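Local structure of putative acyl-CoA thioester hydrolase YbhC (Escherichia coli K-12, 3GRH) at residues N105-Y117 / G129-K143. The protein is a putative thioesterase of the outer membrane that belongs to the pectinesterase family yet neither binds pectin nor shows pectinesterase activity. Numbering follows the deposited sequence.
Sequences NKRQYIAVMPGEY and GITLYGTGEKPIDVK
Val112 CG2 presses on Leu132 CD1 at a snug 3.3 Å, short for two methyl groups, and Ile110 CG2 meets the same methyl at 3.5 Å. Ile110 can do this because CG2 lies anti to its backbone N while CG1 carries CD1 back to Ile130 CG2. On this buried face Val112 CG1 also reaches Val142 CG1 at 3.7 Å, with helix 92-100 packing on Ile110 and Ile130. Strands 108-112 and 130-134 run parallel, joined by alternating backbone hydrogen bonds such as Ile110 N to Thr131 O. They belong to successive coils of the right-handed parallel beta-helix of the pectinesterase family, and past the turn Gly115 and Glu116 pair with Val142 and Lys143 on another wall. Tyr109 on the other face is partly exposed, though Thr131 beside it is buried. There the Tyr133 ring lies flat against Ala111, whose CA sits over its centre, 4.0 Å from the centroid. Arg107 NH1 gives Thr131 OG1 a bent hydrogen bond of 2.9 Å, while NH2 binds Gly202 O and OG1 also pairs with Gln204. At the solvent end, Glu116 OE2 and Lys143 NZ make a long salt bridge of 3.6 Å, and NZ bonds more closely to Ile140 O.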
loop_
_atom_site.group_PDB
_atom_site.type_symbol
_atom_site.label_atom_id
_atom_site.label_comp_id
_atom_site.label_asym_id
_atom_site.label_seq_id
_atom_site.Cartn_x
_atom_site.Cartn_y
_atom_site.Cartn_z
ATOM N N ASN A 105 -10.262 -0.835 -24.703
ATOM C CA ASN A 105 -8.841 -1.115 -24.371
ATOM C C ASN A 105 -8.048 0.167 -24.139
ATOM O O ASN A 105 -6.925 0.149 -23.545
ATOM C CB ASN A 105 -8.147 -1.859 -25.538
ATOM C CG ASN A 105 -8.629 -3.263 -25.720
ATOM O OD1 ASN A 105 -9.145 -3.894 -24.794
ATOM N ND2 ASN A 105 -8.446 -3.786 -26.935
ATOM N N LYS A 106 -8.619 1.291 -24.544
ATOM C CA LYS A 106 -7.952 2.557 -24.403
ATOM C C LYS A 106 -8.095 3.065 -22.995
ATOM O O LYS A 106 -9.126 2.903 -22.345
ATOM C CB LYS A 106 -8.490 3.580 -25.395
ATOM C CG LYS A 106 -7.704 3.579 -26.707
ATOM C CD LYS A 106 -7.974 4.840 -27.587
ATOM C CE LYS A 106 -8.023 6.184 -26.759
ATOM N NZ LYS A 106 -6.620 6.795 -26.677
ATOM N N ARG A 107 -7.034 3.717 -22.534
ATOM C CA ARG A 107 -7.061 4.344 -21.209
ATOM C C ARG A 107 -8.060 5.492 -21.139
ATOM O O ARG A 107 -8.161 6.320 -22.104
ATOM C CB ARG A 107 -5.670 4.890 -20.854
ATOM C CG ARG A 107 -5.627 5.563 -19.598
ATOM C CD ARG A 107 -4.218 5.903 -19.114
ATOM N NE ARG A 107 -3.489 4.701 -18.803
ATOM C CZ ARG A 107 -3.663 3.978 -17.680
ATOM N NH1 ARG A 107 -4.534 4.328 -16.767
ATOM N NH2 ARG A 107 -3.016 2.854 -17.554
ATOM N N GLN A 108 -8.823 5.559 -20.034
ATOM C CA GLN A 108 -9.774 6.632 -19.804
ATOM C C GLN A 108 -9.400 7.433 -18.633
ATOM O O GLN A 108 -8.873 6.876 -17.680
ATOM C CB GLN A 108 -11.154 6.096 -19.617
ATOM C CG GLN A 108 -11.513 5.348 -20.809
ATOM C CD GLN A 108 -12.849 4.853 -20.751
ATOM O OE1 GLN A 108 -13.791 5.571 -21.069
ATOM N NE2 GLN A 108 -12.975 3.594 -20.408
ATOM N N TYR A 109 -9.624 8.736 -18.737
ATOM C CA TYR A 109 -9.214 9.704 -17.750
ATOM C C TYR A 109 -10.416 10.377 -17.122
ATOM O O TYR A 109 -11.269 10.891 -17.839
ATOM C CB TYR A 109 -8.363 10.768 -18.422
ATOM C CG TYR A 109 -7.049 10.247 -18.922
ATOM C CD1 TYR A 109 -5.940 10.326 -18.141
ATOM C CD2 TYR A 109 -6.936 9.746 -20.215
ATOM C CE1 TYR A 109 -4.746 9.850 -18.586
ATOM C CE2 TYR A 109 -5.691 9.283 -20.683
ATOM C CZ TYR A 109 -4.635 9.324 -19.809
ATOM O OH TYR A 109 -3.347 8.932 -20.147
ATOM N N ILE A 110 -10.457 10.352 -15.788
ATOM C CA ILE A 110 -11.534 10.909 -15.007
ATOM C C ILE A 110 -10.937 11.981 -14.141
ATOM O O ILE A 110 -10.115 11.718 -13.278
ATOM C CB ILE A 110 -12.219 9.855 -14.125
ATOM C CG1 ILE A 110 -12.796 8.771 -14.981
ATOM C CG2 ILE A 110 -13.342 10.543 -13.273
ATOM C CD1 ILE A 110 -13.221 7.476 -14.209
ATOM N N ALA A 111 -11.305 13.219 -14.407
ATOM C CA ALA A 111 -10.857 14.374 -13.584
ATOM C C ALA A 111 -11.819 14.561 -12.456
ATOM O O ALA A 111 -13.021 14.428 -12.678
ATOM C CB ALA A 111 -10.768 15.658 -14.442
ATOM N N VAL A 112 -11.318 14.874 -11.269
ATOM C CA VAL A 112 -12.171 15.116 -10.109
ATOM C C VAL A 112 -11.884 16.546 -9.584
ATOM O O VAL A 112 -10.762 16.903 -9.269
ATOM C CB VAL A 112 -11.944 14.085 -8.989
ATOM C CG1 VAL A 112 -12.998 14.379 -7.919
ATOM C CG2 VAL A 112 -12.082 12.639 -9.467
ATOM N N MET A 113 -12.932 17.376 -9.561
ATOM C CA MET A 113 -12.845 18.749 -9.130
ATOM C C MET A 113 -12.712 18.807 -7.621
ATOM O O MET A 113 -13.153 17.926 -6.907
ATOM C CB MET A 113 -14.093 19.526 -9.545
ATOM C CG MET A 113 -14.156 19.714 -11.014
ATOM S SD MET A 113 -15.478 20.752 -11.522
ATOM C CE MET A 113 -15.059 22.338 -10.769
ATOM N N PRO A 114 -12.090 19.867 -7.118
ATOM C CA PRO A 114 -11.988 20.034 -5.677
ATOM C C PRO A 114 -13.339 19.852 -4.968
ATOM O O PRO A 114 -14.371 20.343 -5.437
ATOM C CB PRO A 114 -11.460 21.465 -5.550
ATOM C CG PRO A 114 -10.648 21.635 -6.774
ATOM C CD PRO A 114 -11.385 20.929 -7.863
ATOM N N GLY A 115 -13.316 19.107 -3.888
ATOM C CA GLY A 115 -14.496 18.820 -3.084
ATOM C C GLY A 115 -14.294 17.616 -2.216
ATOM O O GLY A 115 -13.220 17.041 -2.201
ATOM N N GLU A 116 -15.367 17.284 -1.486
ATOM C CA GLU A 116 -15.409 16.151 -0.614
ATOM C C GLU A 116 -16.412 15.223 -1.243
ATOM O O GLU A 116 -17.549 15.604 -1.580
ATOM C CB GLU A 116 -15.885 16.588 0.791
ATOM C CG GLU A 116 -14.875 17.340 1.627
ATOM C CD GLU A 116 -14.576 18.748 1.120
ATOM O OE1 GLU A 116 -15.542 19.462 0.697
ATOM O OE2 GLU A 116 -13.368 19.134 1.161
ATOM N N TYR A 117 -16.012 13.977 -1.384
ATOM C CA TYR A 117 -16.792 12.944 -2.076
ATOM C C TYR A 117 -16.949 11.775 -1.104
ATOM O O TYR A 117 -16.051 11.018 -0.909
ATOM C CB TYR A 117 -16.079 12.539 -3.372
ATOM C CG TYR A 117 -15.951 13.708 -4.331
ATOM C CD1 TYR A 117 -16.981 14.049 -5.177
ATOM C CD2 TYR A 117 -14.817 14.439 -4.383
ATOM C CE1 TYR A 117 -16.877 15.152 -6.025
ATOM C CE2 TYR A 117 -14.737 15.549 -5.192
ATOM C CZ TYR A 117 -15.776 15.882 -5.997
ATOM O OH TYR A 117 -15.629 16.981 -6.819
ATOM N N GLY A 129 -7.164 0.576 -18.879
ATOM C CA GLY A 129 -6.777 1.309 -17.659
ATOM C C GLY A 129 -7.642 2.525 -17.373
ATOM O O GLY A 129 -8.178 3.146 -18.238
ATOM N N ILE A 130 -7.833 2.795 -16.093
ATOM C CA ILE A 130 -8.507 3.985 -15.657
ATOM C C ILE A 130 -7.522 4.894 -14.942
ATOM O O ILE A 130 -6.781 4.415 -14.073
ATOM C CB ILE A 130 -9.607 3.645 -14.666
ATOM C CG1 ILE A 130 -10.656 2.789 -15.347
ATOM C CG2 ILE A 130 -10.290 4.954 -14.157
ATOM C CD1 ILE A 130 -11.490 3.550 -16.290
ATOM N N THR A 131 -7.508 6.178 -15.328
ATOM C CA THR A 131 -6.736 7.228 -14.594
ATOM C C THR A 131 -7.686 8.140 -13.902
ATOM O O THR A 131 -8.548 8.702 -14.513
ATOM C CB THR A 131 -5.839 8.004 -15.522
ATOM O OG1 THR A 131 -4.911 7.096 -16.156
ATOM C CG2 THR A 131 -5.060 9.074 -14.755
ATOM N N LEU A 132 -7.550 8.291 -12.595
ATOM C CA LEU A 132 -8.390 9.200 -11.807
ATOM C C LEU A 132 -7.475 10.233 -11.174
ATOM O O LEU A 132 -6.502 9.860 -10.519
ATOM C CB LEU A 132 -9.124 8.404 -10.728
ATOM C CG LEU A 132 -10.052 9.156 -9.834
ATOM C CD1 LEU A 132 -11.285 9.605 -10.587
ATOM C CD2 LEU A 132 -10.423 8.276 -8.653
ATOM N N TYR A 133 -7.766 11.508 -11.377
ATOM C CA TYR A 133 -6.893 12.540 -10.910
ATOM C C TYR A 133 -7.642 13.731 -10.422
ATOM O O TYR A 133 -8.695 14.074 -10.976
ATOM C CB TYR A 133 -5.932 12.929 -12.002
ATOM C CG TYR A 133 -6.480 13.568 -13.241
ATOM C CD1 TYR A 133 -6.472 14.946 -13.426
ATOM C CD2 TYR A 133 -6.973 12.775 -14.276
ATOM C CE1 TYR A 133 -6.956 15.477 -14.567
ATOM C CE2 TYR A 133 -7.491 13.321 -15.388
ATOM C CZ TYR A 133 -7.432 14.658 -15.557
ATOM O OH TYR A 133 -7.911 15.262 -16.689
ATOM N N GLY A 134 -7.092 14.318 -9.380
ATOM C CA GLY A 134 -7.627 15.564 -8.856
ATOM C C GLY A 134 -7.149 16.741 -9.588
ATOM O O GLY A 134 -5.999 16.749 -10.088
ATOM N N THR A 135 -7.972 17.778 -9.549
ATOM C CA THR A 135 -7.599 19.050 -10.234
ATOM C C THR A 135 -7.419 20.221 -9.278
ATOM O O THR A 135 -7.301 21.405 -9.725
ATOM C CB THR A 135 -8.571 19.359 -11.335
ATOM O OG1 THR A 135 -9.826 19.705 -10.760
ATOM C CG2 THR A 135 -8.689 18.210 -12.328
ATOM N N GLY A 136 -7.269 19.922 -8.002
ATOM C CA GLY A 136 -6.974 20.935 -6.995
ATOM C C GLY A 136 -5.501 21.361 -7.032
ATOM O O GLY A 136 -4.666 20.673 -7.682
ATOM N N GLU A 137 -5.169 22.443 -6.282
ATOM C CA GLU A 137 -3.732 22.886 -6.153
ATOM C C GLU A 137 -2.927 21.894 -5.354
ATOM O O GLU A 137 -1.724 21.698 -5.621
ATOM C CB GLU A 137 -3.565 24.304 -5.540
ATOM C CG GLU A 137 -2.078 24.802 -4.781
ATOM C CD GLU A 137 -0.751 25.372 -5.536
ATOM O OE1 GLU A 137 -0.782 26.229 -6.501
ATOM O OE2 GLU A 137 0.442 25.066 -5.040
ATOM N N LYS A 138 -3.558 21.202 -4.395
ATOM C CA LYS A 138 -2.880 20.190 -3.614
ATOM C C LYS A 138 -3.692 18.897 -3.578
ATOM O O LYS A 138 -4.912 18.932 -3.739
ATOM C CB LYS A 138 -2.750 20.658 -2.157
ATOM C CG LYS A 138 -1.772 21.831 -2.009
ATOM C CD LYS A 138 -1.651 22.336 -0.598
ATOM C CE LYS A 138 -0.966 23.692 -0.511
ATOM N NZ LYS A 138 -1.881 24.857 -0.814
ATOM N N PRO A 139 -3.049 17.790 -3.229
ATOM C CA PRO A 139 -3.866 16.553 -3.122
ATOM C C PRO A 139 -4.958 16.570 -2.105
ATOM O O PRO A 139 -6.024 15.956 -2.312
ATOM C CB PRO A 139 -2.817 15.458 -2.810
ATOM C CG PRO A 139 -1.586 15.993 -3.258
ATOM C CD PRO A 139 -1.624 17.481 -3.121
ATOM N N ILE A 140 -4.808 17.400 -1.068
ATOM C CA ILE A 140 -5.846 17.490 -0.037
ATOM C C ILE A 140 -7.146 18.145 -0.500
ATOM O O ILE A 140 -8.170 18.173 0.192
ATOM C CB ILE A 140 -5.249 18.165 1.234
ATOM C CG1 ILE A 140 -6.173 17.899 2.442
ATOM C CG2 ILE A 140 -4.969 19.635 0.993
ATOM C CD1 ILE A 140 -6.187 16.397 2.951
ATOM N N ASP A 141 -7.089 18.797 -1.652
ATOM C CA ASP A 141 -8.228 19.503 -2.200
ATOM C C ASP A 141 -9.321 18.603 -2.736
ATOM O O ASP A 141 -10.431 19.087 -2.825
ATOM C CB ASP A 141 -7.704 20.496 -3.216
ATOM C CG ASP A 141 -6.942 21.670 -2.494
ATOM O OD1 ASP A 141 -7.367 22.081 -1.353
ATOM O OD2 ASP A 141 -5.932 22.240 -3.026
ATOM N N VAL A 142 -9.013 17.324 -3.073
ATOM C CA VAL A 142 -10.007 16.371 -3.519
ATOM C C VAL A 142 -9.962 15.271 -2.450
ATOM O O VAL A 142 -8.954 14.581 -2.352
ATOM C CB VAL A 142 -9.685 15.827 -4.916
ATOM C CG1 VAL A 142 -10.533 14.569 -5.193
ATOM C CG2 VAL A 142 -9.854 16.911 -5.946
ATOM N N LYS A 143 -11.043 15.060 -1.721
ATOM C CA LYS A 143 -11.099 14.119 -0.591
ATOM C C LYS A 143 -12.130 13.057 -0.885
ATOM O O LYS A 143 -13.265 13.365 -1.086
ATOM C CB LYS A 143 -11.519 14.815 0.668
ATOM C CG LYS A 143 -10.544 15.891 1.127
ATOM C CD LYS A 143 -10.963 16.563 2.401
ATOM C CE LYS A 143 -9.990 17.536 3.011
ATOM N NZ LYS A 143 -9.975 18.894 2.288
HETATM O O HOH W 1 -5.629 0.993 -21.262
HETATM O O HOH W 2 -10.270 2.151 -20.044
#